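PDB 3MES: choline kinase from Cryptosporidium parvum, which probably transfers phosphate from ATP to choline, and possibly to ethanolamine, in a magnesium-dependent reaction. Local coordinates for residues R249-E252 and L253-Y256; S349-I352 and V353-T357; K60-P63 and G64-E67. All blocks are in the same frame, centred on the assembly; numbering follows the deposited sequence.

Interaction 1: residues R249-E252 and L253-Y256; sequences RALE and LKLY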
loop_
_atom_site.group_PDB
_atom_site.type_symbol
_atom_site.label_atom_id
_atom_site.label_comp_id
_atom_site.label_asym_id
_atom_site.label_seq_id
_atom_site.Cartn_x
_atom_site.Cartn_y
_atom_site.Cartn_z
ATOM N N ARG B 249 34.443 -4.495 -6.220
ATOM C CA ARG B 249 34.150 -4.224 -4.821
ATOM C C ARG B 249 32.641 -4.185 -4.608
ATOM O O ARG B 249 32.139 -4.596 -3.561
ATOM C CB ARG B 249 34.756 -2.878 -4.422
ATOM C CG ARG B 249 35.000 -2.677 -2.930
ATOM C CD ARG B 249 34.157 -3.600 -2.069
ATOM N NE ARG B 249 34.952 -4.685 -1.498
ATOM C CZ ARG B 249 35.557 -4.622 -0.315
ATOM N NH1 ARG B 249 35.456 -3.530 0.428
ATOM N NH2 ARG B 249 36.261 -5.654 0.128
ATOM N N ALA B 250 31.924 -3.688 -5.611
ATOM C CA ALA B 250 30.472 -3.539 -5.532
ATOM C C ALA B 250 29.743 -4.878 -5.479
ATOM O O ALA B 250 28.837 -5.066 -4.667
ATOM C CB ALA B 250 29.961 -2.705 -6.698
ATOM N N LEU B 251 30.137 -5.803 -6.351
ATOM C CA LEU B 251 29.505 -7.117 -6.414
ATOM C C LEU B 251 29.838 -7.953 -5.182
ATOM O O LEU B 251 29.012 -8.734 -4.711
ATOM C CB LEU B 251 29.923 -7.864 -7.684
ATOM C CG LEU B 251 29.420 -7.309 -9.022
ATOM C CD1 LEU B 251 30.007 -8.102 -10.183
ATOM C CD2 LEU B 251 27.898 -7.314 -9.085
ATOM N N GLU B 252 31.051 -7.789 -4.667
ATOM C CA GLU B 252 31.456 -8.492 -3.458
ATOM C C GLU B 252 30.626 -8.008 -2.274
ATOM O O GLU B 252 30.171 -8.804 -1.454
ATOM C CB GLU B 252 32.949 -8.285 -3.180
ATOM C CG GLU B 252 33.472 -9.095 -2.004
ATOM C CD GLU B 252 34.892 -8.724 -1.610
ATOM O OE1 GLU B 252 35.457 -7.779 -2.204
ATOM O OE2 GLU B 252 35.441 -9.377 -0.696
ATOM N N LEU B 253 30.425 -6.696 -2.195
ATOM C CA LEU B 253 29.658 -6.105 -1.104
ATOM C C LEU B 253 28.194 -6.541 -1.111
ATOM O O LEU B 253 27.590 -6.710 -0.052
ATOM C CB LEU B 253 29.768 -4.580 -1.133
ATOM C CG LEU B 253 30.868 -3.985 -0.251
ATOM C CD1 LEU B 253 32.116 -4.851 -0.281
ATOM C CD2 LEU B 253 31.185 -2.551 -0.651
ATOM N N LYS B 254 27.627 -6.723 -2.301
ATOM C CA LYS B 254 26.248 -7.191 -2.419
ATOM C C LYS B 254 26.079 -8.564 -1.776
ATOM O O LYS B 254 25.025 -8.878 -1.224
ATOM C CB LYS B 254 25.811 -7.246 -3.887
ATOM C CG LYS B 254 24.462 -7.918 -4.097
ATOM C CD LYS B 254 24.152 -8.095 -5.574
ATOM C CE LYS B 254 24.154 -6.758 -6.299
ATOM N NZ LYS B 254 23.993 -6.919 -7.771
ATOM N N LEU B 255 27.120 -9.384 -1.856
ATOM C CA LEU B 255 27.086 -10.714 -1.257
ATOM C C LEU B 255 26.865 -10.653 0.249
ATOM O O LEU B 255 26.410 -11.622 0.854
ATOM C CB LEU B 255 28.374 -11.483 -1.567
ATOM C CG LEU B 255 28.319 -12.467 -2.739
ATOM C CD1 LEU B 255 27.530 -11.894 -3.911
ATOM C CD2 LEU B 255 29.722 -12.865 -3.170
ATOM N N TYR B 256 27.180 -9.510 0.849
ATOM C CA TYR B 256 27.091 -9.362 2.299
ATOM C C TYR B 256 25.791 -8.715 2.761
ATOM O O TYR B 256 25.357 -8.928 3.892
ATOM C CB TYR B 256 28.285 -8.568 2.827
ATOM C CG TYR B 256 29.584 -9.336 2.782
ATOM C CD1 TYR B 256 29.974 -10.137 3.848
ATOM C CD2 TYR B 256 30.418 -9.264 1.674
ATOM C CE1 TYR B 256 31.160 -10.841 3.812
ATOM C CE2 TYR B 256 31.606 -9.966 1.629
ATOM C CZ TYR B 256 31.970 -10.754 2.702
ATOM O OH TYR B 256 33.151 -11.457 2.667
#
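L255 turns its backbone N-H toward two carbonyls at once, L251 O and E252 O. Neither bond is good: the first is long at 3.5 Å, and the second, to E252 O at 3.1 Å, is bent to 128°, so both count as weak. The contact runs along helix 247-254, from which the chain leads on toward strand 262-265. Earlier in the turn the bonding is ordinary alpha-helical, with L253 N on R249 O and K254 N on A250 O.

E252 O also has an aromatic neighbour, because the Y256 ring brings its CD2 edge to within 3.2 Å of it, close to the plane of the ring. The E252 and Y256 side chains then run beside each other in the same direction, E252 CG lying 4.2 Å from Y256 CE2, with the carboxylate and the ring turned 53° apart. Farther out, the Y256 ring meets F422 edge-to-face, and L421 touches it too, so residues close to the C-terminus pack against this turn. On the buried flank L253 packs on M240 and F260; its approach to the R249 side chain is modelled too tightly to be trusted.

E252 itself swings CG anti to its own nitrogen (chi1 -175°) and extends from there, which carries the carboxylate back along the helix to R249. The arginine folds at chi2 and chi3 to meet it, while its NH1 makes a weak bond to M240 O. In an i to i+3 salt bridge two guanidinium nitrogens grip a single oxygen side-on: R249 NE lies 3.2 Å and R249 NH2 3.3 Å from E252 OE1, which sits in the guanidinium plane and is approached by both from the same face of the carboxylate.

Interaction 2: residues S349-I352 and V353-T357; sequences SQQI and VHIMT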
loop_
_atom_site.group_PDB
_atom_site.type_symbol
_atom_site.label_atom_id
_atom_site.label_comp_id
_atom_site.label_asym_id
_atom_site.label_seq_id
_atom_site.Cartn_x
_atom_site.Cartn_y
_atom_site.Cartn_z
ATOM N N SER B 349 13.073 -9.725 12.576
ATOM C CA SER B 349 13.834 -10.601 13.468
ATOM C C SER B 349 14.907 -11.392 12.729
ATOM O O SER B 349 15.747 -12.046 13.349
ATOM C CB SER B 349 12.900 -11.562 14.206
ATOM O OG SER B 349 12.283 -12.468 13.302
ATOM N N GLN B 350 14.874 -11.332 11.404
ATOM C CA GLN B 350 15.832 -12.070 10.592
ATOM C C GLN B 350 17.168 -11.335 10.479
ATOM O O GLN B 350 17.224 -10.109 10.554
ATOM C CB GLN B 350 15.241 -12.370 9.212
ATOM C CG GLN B 350 14.072 -13.343 9.259
ATOM C CD GLN B 350 13.257 -13.356 7.980
ATOM O OE1 GLN B 350 13.510 -12.581 7.056
ATOM N NE2 GLN B 350 12.265 -14.236 7.922
ATOM N N GLN B 351 18.241 -12.067 10.360
ATOM C CA GLN B 351 19.559 -11.456 10.318
ATOM C C GLN B 351 19.859 -10.636 9.067
ATOM O O GLN B 351 20.588 -9.721 9.136
ATOM C CB GLN B 351 20.642 -12.498 10.648
ATOM C CG GLN B 351 22.051 -12.013 10.720
ATOM C CD GLN B 351 22.418 -11.241 11.998
ATOM O OE1 GLN B 351 22.870 -10.099 11.951
ATOM N NE2 GLN B 351 22.281 -11.884 13.122
ATOM N N ILE B 352 19.223 -10.949 7.946
ATOM C CA ILE B 352 19.380 -10.151 6.735
ATOM C C ILE B 352 18.876 -8.722 6.939
ATOM O O ILE B 352 19.356 -7.785 6.302
ATOM C CB ILE B 352 18.663 -10.795 5.529
ATOM C CG1 ILE B 352 18.996 -10.040 4.242
ATOM C CG2 ILE B 352 17.157 -10.835 5.753
ATOM C CD1 ILE B 352 18.396 -10.666 3.003
ATOM N N VAL B 353 17.909 -8.558 7.835
ATOM C CA VAL B 353 17.387 -7.233 8.151
ATOM C C VAL B 353 18.318 -6.499 9.114
ATOM O O VAL B 353 18.691 -5.350 8.879
ATOM C CB VAL B 353 15.971 -7.308 8.748
ATOM C CG1 VAL B 353 15.552 -5.952 9.287
ATOM C CG2 VAL B 353 14.984 -7.801 7.700
ATOM N N HIS B 354 18.691 -7.174 10.197
ATOM C CA HIS B 354 19.618 -6.616 11.172
ATOM C C HIS B 354 20.868 -6.065 10.494
ATOM O O HIS B 354 21.308 -4.960 10.796
ATOM C CB HIS B 354 20.000 -7.682 12.201
ATOM C CG HIS B 354 20.955 -7.201 13.250
ATOM N ND1 HIS B 354 22.325 -7.288 13.107
ATOM C CD2 HIS B 354 20.737 -6.644 14.466
ATOM C CE1 HIS B 354 22.910 -6.799 14.186
ATOM N NE2 HIS B 354 21.969 -6.401 15.027
ATOM N N ILE B 355 21.437 -6.839 9.578
ATOM C CA ILE B 355 22.640 -6.421 8.865
ATOM C C ILE B 355 22.380 -5.236 7.937
ATOM O O ILE B 355 23.118 -4.248 7.955
ATOM C CB ILE B 355 23.239 -7.574 8.044
ATOM C CG1 ILE B 355 23.867 -8.616 8.967
ATOM C CG2 ILE B 355 24.277 -7.049 7.068
ATOM C CD1 ILE B 355 24.541 -9.751 8.230
ATOM N N MET B 356 21.332 -5.338 7.126
ATOM C CA MET B 356 21.036 -4.305 6.140
ATOM C C MET B 356 20.667 -2.983 6.800
ATOM O O MET B 356 21.013 -1.913 6.304
ATOM C CB MET B 356 19.921 -4.752 5.191
ATOM C CG MET B 356 19.540 -3.697 4.168
ATOM S SD MET B 356 18.424 -4.306 2.892
ATOM C CE MET B 356 18.231 -2.836 1.885
ATOM N N THR B 357 19.963 -3.062 7.922
ATOM C CA THR B 357 19.551 -1.858 8.630
ATOM C C THR B 357 20.755 -1.018 9.050
ATOM O O THR B 357 20.761 0.200 8.883
ATOM C CB THR B 357 18.704 -2.190 9.866
ATOM O OG1 THR B 357 17.559 -2.952 9.465
ATOM C CG2 THR B 357 18.243 -0.913 10.548
#
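Q351 and H354 lie side by side on the first turn of helix 351-362, pointing the same way, with the Q351 amide and the imidazole turned 74° apart. The Q351 chain leaves with CG anti to the backbone N (chi1 -177°) and then bends at chi2, a fold that turns its amide toward the next turn of the helix. There Q351 OE1 comes to 3.1 Å from H354 ND1 and also lies 3.5 Å from I355 CG1, whose side chain crosses the glutamine nearly at a right angle. On another flank I352 CG2 meets V353 CG2 at 4.2 Å.

Beneath these side chains, the backbone sets the spacing. I355 N bonds to Q351 O at 3.0 Å and almost straight, 167°, while M356 N reaches I352 O from above the carbonyl plane. Q350, at the N-cap position, offers its carbonyl to the start of the helix: V353 N bonds to Q350 O at 3.2 Å, and H354 N adds a weak bond to the same oxygen. The Q350 side chain is itself held from the preceding loop, OE1 by M347 N and NE2 by Q345 O. Farther along, V353 O accepts two bonds, from T357 N and, at 2.7 Å, from T357 OG1, so the buried threonine hydroxyl is satisfied within its own helix.

Farther out, the start of the helix has different neighbours on different flanks. V353, H354 and T357 pack on helix 327-342 through S335, K331 and I334, while I352, I355 and M356 touch the loop residues S257 and P258. At the very start, S349 OG hydrogen-bonds E328 OE1 of the second subunit, which brings this N-terminal end of helix 351-362 to the interface between the two chains.

Interaction 3: residues K60-P63 and G64-E67; sequences KNIP and GWKE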
loop_
_atom_site.group_PDB
_atom_site.type_symbol
_atom_site.label_atom_id
_atom_site.label_comp_id
_atom_site.label_asym_id
_atom_site.label_seq_id
_atom_site.Cartn_x
_atom_site.Cartn_y
_atom_site.Cartn_z
ATOM N N LYS B 60 -6.433 18.803 -28.998
ATOM C CA LYS B 60 -5.985 18.127 -30.208
ATOM C C LYS B 60 -5.323 16.785 -29.915
ATOM O O LYS B 60 -5.346 15.876 -30.747
ATOM C CB LYS B 60 -5.019 19.027 -30.985
ATOM C CG LYS B 60 -4.413 18.373 -32.212
ATOM C CD LYS B 60 -3.511 19.341 -32.962
ATOM C CE LYS B 60 -3.002 18.731 -34.260
ATOM N NZ LYS B 60 -2.256 19.728 -35.079
ATOM N N ASN B 61 -4.739 16.660 -28.729
ATOM C CA ASN B 61 -3.917 15.500 -28.409
ATOM C C ASN B 61 -4.466 14.622 -27.289
ATOM O O ASN B 61 -4.105 13.452 -27.177
ATOM C CB ASN B 61 -2.492 15.949 -28.081
ATOM C CG ASN B 61 -1.804 16.610 -29.261
ATOM O OD1 ASN B 61 -1.343 15.935 -30.180
ATOM N ND2 ASN B 61 -1.735 17.937 -29.240
ATOM N N ILE B 62 -5.338 15.185 -26.459
ATOM C CA ILE B 62 -5.920 14.435 -25.349
ATOM C C ILE B 62 -7.229 13.769 -25.755
ATOM O O ILE B 62 -8.224 14.447 -25.993
ATOM C CB ILE B 62 -6.193 15.340 -24.133
ATOM C CG1 ILE B 62 -4.947 16.148 -23.769
ATOM C CG2 ILE B 62 -6.675 14.508 -22.952
ATOM C CD1 ILE B 62 -5.161 17.098 -22.612
ATOM N N PRO B 63 -7.235 12.432 -25.821
ATOM C CA PRO B 63 -8.425 11.685 -26.213
ATOM C C PRO B 63 -9.670 12.166 -25.473
ATOM O O PRO B 63 -9.665 12.250 -24.246
ATOM C CB PRO B 63 -8.087 10.251 -25.798
ATOM C CG PRO B 63 -6.606 10.182 -25.881
ATOM C CD PRO B 63 -6.104 11.544 -25.487
ATOM N N GLY B 64 -10.721 12.485 -26.222
ATOM C CA GLY B 64 -11.991 12.901 -25.636
ATOM C C GLY B 64 -12.161 14.407 -25.533
ATOM O O GLY B 64 -13.281 14.905 -25.392
ATOM N N TRP B 65 -11.048 15.132 -25.609
ATOM C CA TRP B 65 -11.054 16.582 -25.433
ATOM C C TRP B 65 -11.351 17.315 -26.736
ATOM O O TRP B 65 -11.668 18.505 -26.730
ATOM C CB TRP B 65 -9.705 17.054 -24.883
ATOM C CG TRP B 65 -9.485 16.740 -23.434
ATOM C CD1 TRP B 65 -9.801 15.582 -22.786
ATOM C CD2 TRP B 65 -8.873 17.592 -22.455
ATOM N NE1 TRP B 65 -9.437 15.665 -21.462
ATOM C CE2 TRP B 65 -8.864 16.888 -21.236
ATOM C CE3 TRP B 65 -8.338 18.884 -22.493
ATOM C CZ2 TRP B 65 -8.341 17.431 -20.064
ATOM C CZ3 TRP B 65 -7.819 19.422 -21.331
ATOM C CH2 TRP B 65 -7.825 18.697 -20.132
ATOM N N LYS B 66 -11.240 16.600 -27.850
ATOM C CA LYS B 66 -11.419 17.198 -29.170
ATOM C C LYS B 66 -12.630 18.134 -29.246
ATOM O O LYS B 66 -12.508 19.277 -29.679
ATOM C CB LYS B 66 -11.531 16.106 -30.237
ATOM C CG LYS B 66 -11.425 16.617 -31.663
ATOM C CD LYS B 66 -10.014 17.104 -31.973
ATOM C CE LYS B 66 -9.857 17.438 -33.451
ATOM N NZ LYS B 66 -8.461 17.835 -33.792
ATOM N N GLU B 67 -13.790 17.649 -28.820
ATOM C CA GLU B 67 -15.035 18.396 -29.003
ATOM C C GLU B 67 -15.419 19.293 -27.828
ATOM O O GLU B 67 -16.428 19.992 -27.885
ATOM C CB GLU B 67 -16.189 17.439 -29.325
ATOM C CG GLU B 67 -16.144 16.893 -30.740
ATOM C CD GLU B 67 -16.113 17.997 -31.779
ATOM O OE1 GLU B 67 -17.046 18.831 -31.788
ATOM O OE2 GLU B 67 -15.155 18.034 -32.583
#
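The W65 indole carries I62 on one face. I62 CG2 stands 3.4 Å from the centroid of the five-membered ring and only 14° off its normal, a CH-pi contact, while I62 CD1 lies 3.6 Å above the ring plane, offset toward the rim, and is nearest to W65 CE3. Both branches are used: CG2 is anti to the backbone N of I62 and CG1 lies beside that nitrogen (chi1 -51°), which spreads the isoleucine along the indole. The pyrrole nitrogen, W65 NE1, gives its hydrogen to H102 O, and I105, V89 and I91, from strands 104-109 and 85-91, also touch the indole.

A type II beta turn from I62 to W65 brings the two side chains together. W65 N bonds to I62 O at 2.9 Å to close it, and G64 takes the third position with a positive phi of 95°, a conformation that suits glycine, with P63 O close by. Next to the turn the K66 side chain reaches back so that K66 NZ lies 4.4 Å from K60 CG, while the two NZ atoms stay 6.6 Å apart.

With I62 also against I105, the turn after helix 51-61 is tied to the antiparallel sheet of the N-terminal lobe. The indole meets carbon atoms over its face yet has its buried N-H satisfied by a carbonyl, so a largely apolar contact also fixes how the ring is turned.

Interactions 1 and 2 are neighbours in space though almost a hundred residues apart in sequence: their centres are 16 Å apart, and they touch where Y256 O packs 3.8 Å from I355 CG2. Both belong to the helical part of the chain, away from the residues that bind ADP, decamethonium and magnesium. Interaction 3 sits on the opposite side of the chain's centre, 51 Å from interaction 1 and 52 Å from interaction 2, measured between centres. It is the one closer to the nucleotide: the I62 side chain is about 9 Å from those of E149 and E150, which bind ADP, and about 12 Å from the bound ADP itself.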